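Local coordinates for RagA protein (Porphyromonas gingivalis, PDB 6SLN) that probably imports nutrients, most likely peptides, across the outer membrane as a TonB-dependent beta-barrel receptor, at residues 326-331 with 352-357. Sequence-based numbering, arbitrary orientation.
With C8E ((hydroxyethyloxy)tri(ethyloxy)octane), chain J.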
loop_
_atom_site.group_PDB
_atom_site.type_symbol
_atom_site.label_atom_id
_atom_site.label_comp_id
_atom_site.label_asym_id
_atom_site.label_seq_id
_atom_site.Cartn_x
_atom_site.Cartn_y
_atom_site.Cartn_z
ATOM N N SER A 326 -4.483 -42.952 5.040
ATOM C CA SER A 326 -5.171 -42.490 3.843
ATOM C C SER A 326 -4.541 -41.197 3.322
ATOM O O SER A 326 -3.846 -40.475 4.048
ATOM C CB SER A 326 -6.665 -42.273 4.130
ATOM O OG SER A 326 -7.233 -41.331 3.230
ATOM N N TYR A 327 -4.783 -40.916 2.041
ATOM C CA TYR A 327 -4.390 -39.646 1.442
ATOM C C TYR A 327 -5.369 -39.318 0.326
ATOM O O TYR A 327 -6.012 -40.205 -0.239
ATOM C CB TYR A 327 -2.953 -39.678 0.889
ATOM C CG TYR A 327 -2.769 -40.611 -0.289
ATOM C CD1 TYR A 327 -2.575 -41.972 -0.096
ATOM C CD2 TYR A 327 -2.803 -40.133 -1.595
ATOM C CE1 TYR A 327 -2.422 -42.838 -1.178
ATOM C CE2 TYR A 327 -2.649 -40.992 -2.683
ATOM C CZ TYR A 327 -2.460 -42.340 -2.467
ATOM O OH TYR A 327 -2.307 -43.193 -3.531
ATOM N N TYR A 328 -5.478 -38.032 0.008
ATOM C CA TYR A 328 -6.208 -37.605 -1.184
ATOM C C TYR A 328 -5.546 -36.326 -1.687
ATOM O O TYR A 328 -5.574 -35.294 -1.001
ATOM C CB TYR A 328 -7.695 -37.396 -0.885
ATOM C CG TYR A 328 -8.488 -36.740 -2.011
ATOM C CD1 TYR A 328 -9.168 -37.503 -2.948
ATOM C CD2 TYR A 328 -8.555 -35.350 -2.121
ATOM C CE1 TYR A 328 -9.885 -36.897 -3.965
ATOM C CE2 TYR A 328 -9.258 -34.740 -3.125
ATOM C CZ TYR A 328 -9.925 -35.509 -4.050
ATOM O OH TYR A 328 -10.632 -34.881 -5.062
ATOM N N ALA A 329 -4.942 -36.389 -2.871
ATOM C CA ALA A 329 -4.314 -35.232 -3.489
ATOM C C ALA A 329 -5.141 -34.766 -4.676
ATOM O O ALA A 329 -5.917 -35.526 -5.259
ATOM C CB ALA A 329 -2.877 -35.541 -3.942
ATOM N N SER A 330 -4.952 -33.496 -5.030
ATOM C CA SER A 330 -5.672 -32.894 -6.138
ATOM C C SER A 330 -4.935 -31.645 -6.605
ATOM O O SER A 330 -4.452 -30.856 -5.781
ATOM C CB SER A 330 -7.098 -32.530 -5.722
ATOM O OG SER A 330 -7.952 -32.629 -6.840
ATOM N N ILE A 331 -4.844 -31.475 -7.926
ATOM C CA ILE A 331 -4.526 -30.182 -8.526
ATOM C C ILE A 331 -5.512 -29.946 -9.661
ATOM O O ILE A 331 -5.903 -30.888 -10.358
ATOM C CB ILE A 331 -3.067 -30.080 -9.024
ATOM C CG1 ILE A 331 -2.761 -31.131 -10.083
ATOM C CG2 ILE A 331 -2.095 -30.224 -7.871
ATOM C CD1 ILE A 331 -1.288 -31.226 -10.414
ATOM N N ARG A 352 -4.916 -29.505 -3.307
ATOM C CA ARG A 352 -5.390 -30.036 -2.043
ATOM C C ARG A 352 -4.620 -31.300 -1.710
ATOM O O ARG A 352 -4.451 -32.174 -2.565
ATOM C CB ARG A 352 -6.889 -30.343 -2.083
ATOM C CG ARG A 352 -7.286 -31.460 -1.098
ATOM C CD ARG A 352 -8.778 -31.716 -1.070
ATOM N NE ARG A 352 -9.522 -30.497 -0.777
ATOM C CZ ARG A 352 -9.547 -29.909 0.415
ATOM N NH1 ARG A 352 -8.876 -30.447 1.434
ATOM N NH2 ARG A 352 -10.247 -28.790 0.590
ATOM N N LEU A 353 -4.169 -31.400 -0.465
ATOM C CA LEU A 353 -3.622 -32.639 0.074
ATOM C C LEU A 353 -4.402 -32.967 1.340
ATOM O O LEU A 353 -4.342 -32.220 2.321
ATOM C CB LEU A 353 -2.122 -32.523 0.362
ATOM C CG LEU A 353 -1.548 -33.828 0.907
ATOM C CD1 LEU A 353 -1.856 -34.974 -0.050
ATOM C CD2 LEU A 353 -0.052 -33.738 1.172
ATOM N N ASN A 354 -5.157 -34.060 1.299
ATOM C CA ASN A 354 -5.867 -34.580 2.457
ATOM C C ASN A 354 -5.123 -35.801 2.973
ATOM O O ASN A 354 -4.730 -36.674 2.195
ATOM C CB ASN A 354 -7.302 -34.960 2.096
ATOM C CG ASN A 354 -8.266 -33.793 2.175
ATOM O OD1 ASN A 354 -7.870 -32.636 2.322
ATOM N ND2 ASN A 354 -9.546 -34.096 2.057
ATOM N N PHE A 355 -4.945 -35.867 4.289
ATOM C CA PHE A 355 -4.087 -36.869 4.902
ATOM C C PHE A 355 -4.704 -37.318 6.216
ATOM O O PHE A 355 -5.370 -36.535 6.900
ATOM C CB PHE A 355 -2.696 -36.282 5.108
ATOM C CG PHE A 355 -1.895 -36.954 6.158
ATOM C CD1 PHE A 355 -1.436 -38.249 5.973
ATOM C CD2 PHE A 355 -1.557 -36.276 7.320
ATOM C CE1 PHE A 355 -0.674 -38.872 6.943
ATOM C CE2 PHE A 355 -0.796 -36.889 8.295
ATOM C CZ PHE A 355 -0.355 -38.189 8.109
ATOM N N GLU A 356 -4.499 -38.588 6.554
ATOM C CA GLU A 356 -5.054 -39.181 7.767
ATOM C C GLU A 356 -4.270 -40.449 8.070
ATOM O O GLU A 356 -3.960 -41.218 7.158
ATOM C CB GLU A 356 -6.545 -39.505 7.604
ATOM C CG GLU A 356 -7.271 -39.854 8.895
ATOM C CD GLU A 356 -8.759 -39.491 8.862
ATOM O OE1 GLU A 356 -9.146 -38.592 8.076
ATOM O OE2 GLU A 356 -9.541 -40.106 9.628
ATOM N N SER A 357 -3.949 -40.665 9.341
ATOM C CA SER A 357 -3.145 -41.833 9.681
ATOM C C SER A 357 -3.383 -42.245 11.120
ATOM O O SER A 357 -3.506 -41.393 12.004
ATOM C CB SER A 357 -1.648 -41.573 9.482
ATOM O OG SER A 357 -0.902 -42.707 9.893
HETATM C C1 C8E J . -0.071 -33.024 -5.040
HETATM C C2 C8E J . -0.111 -31.520 -4.753
HETATM C C3 C8E J . -0.797 -31.127 -3.427
HETATM C C4 C8E J . -0.847 -29.596 -3.253
HETATM C C5 C8E J . -1.609 -29.113 -2.017
HETATM C C6 C8E J . -1.229 -27.690 -1.588
HETATM C C7 C8E J . -2.179 -27.153 -0.513
HETATM C C8 C8E J . -1.870 -25.716 -0.081
HETATM O O9 C8E J . -1.245 -25.701 1.193
HETATM C C10 C8E J . -0.676 -24.450 1.558
HETATM C C11 C8E J . 0.805 -24.597 1.928
HETATM O O12 C8E J . 1.067 -24.675 3.316
HETATM C C13 C8E J . 1.881 -25.792 3.657
HETATM C C14 C8E J . 1.961 -26.031 5.173
HETATM O O15 C8E J . 1.780 -27.396 5.508
HETATM C C16 C8E J . 1.131 -27.633 6.751
HETATM C C17 C8E J . 1.773 -28.825 7.467
HETATM O O18 C8E J . 1.221 -29.047 8.756
HETATM C C19 C8E J . 0.525 -30.272 8.911
HETATM C C20 C8E J . 0.875 -30.964 10.235
HETATM O O21 C8E J . -0.258 -31.608 10.805
#
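Arg352 lies across Tyr328 on the face of the sheet that the two share with Ser326, Ser330, Asn354 and Glu356. From CB its chain runs out with CG anti to the backbone N (chi1 153°), which leaves CG 4.2 Å from Tyr328 O. The next carbon, CD, comes up at the edge of the Tyr328 ring, near its plane, 3.7 Å from CE2. There the chain bends, and the guanidinium swings forward along its own strand: NH1 donates to Asn354 OD1 at 2.6 Å, with the oxygen in the guanidinium plane, while NE makes a long, weak ion pair with Asp179. Tyr328 OH and Ser330 OG both bond to OD1 of that aspartate, and Asn354 ND2 to Thr208 and Lys209, tying these side chains to segments that precede the first barrel strand. Asn354 CB packs on Tyr328 CB at 3.9 Å. Strands 325-337 and 345-360 form an antiparallel hairpin in the transmembrane beta-barrel of this TonB-dependent receptor. Tyr328 and Asn354 make a hydrogen-bonded pair, Asn354 N reaching Tyr328 O at 2.6 Å in a nearly straight bond (173°); the Ser326–Glu356 and Ser330–Arg352 pairs repeat the pattern, although Ser330 N to Arg352 O is weak. The other face, carrying Tyr327, Ala329, Leu353 and Phe355, is largely apolar: Leu353 CD1 touches Ala329 CB at 4.1 Å, and the octyl tail of a C8E detergent runs alongside, C1 3.9 Å from Ala329 CB and C5 near the backbone N of Arg352 and Leu353. On the same face Phe355 meets the Tyr327 ring of the second subunit, their planes about 45° apart.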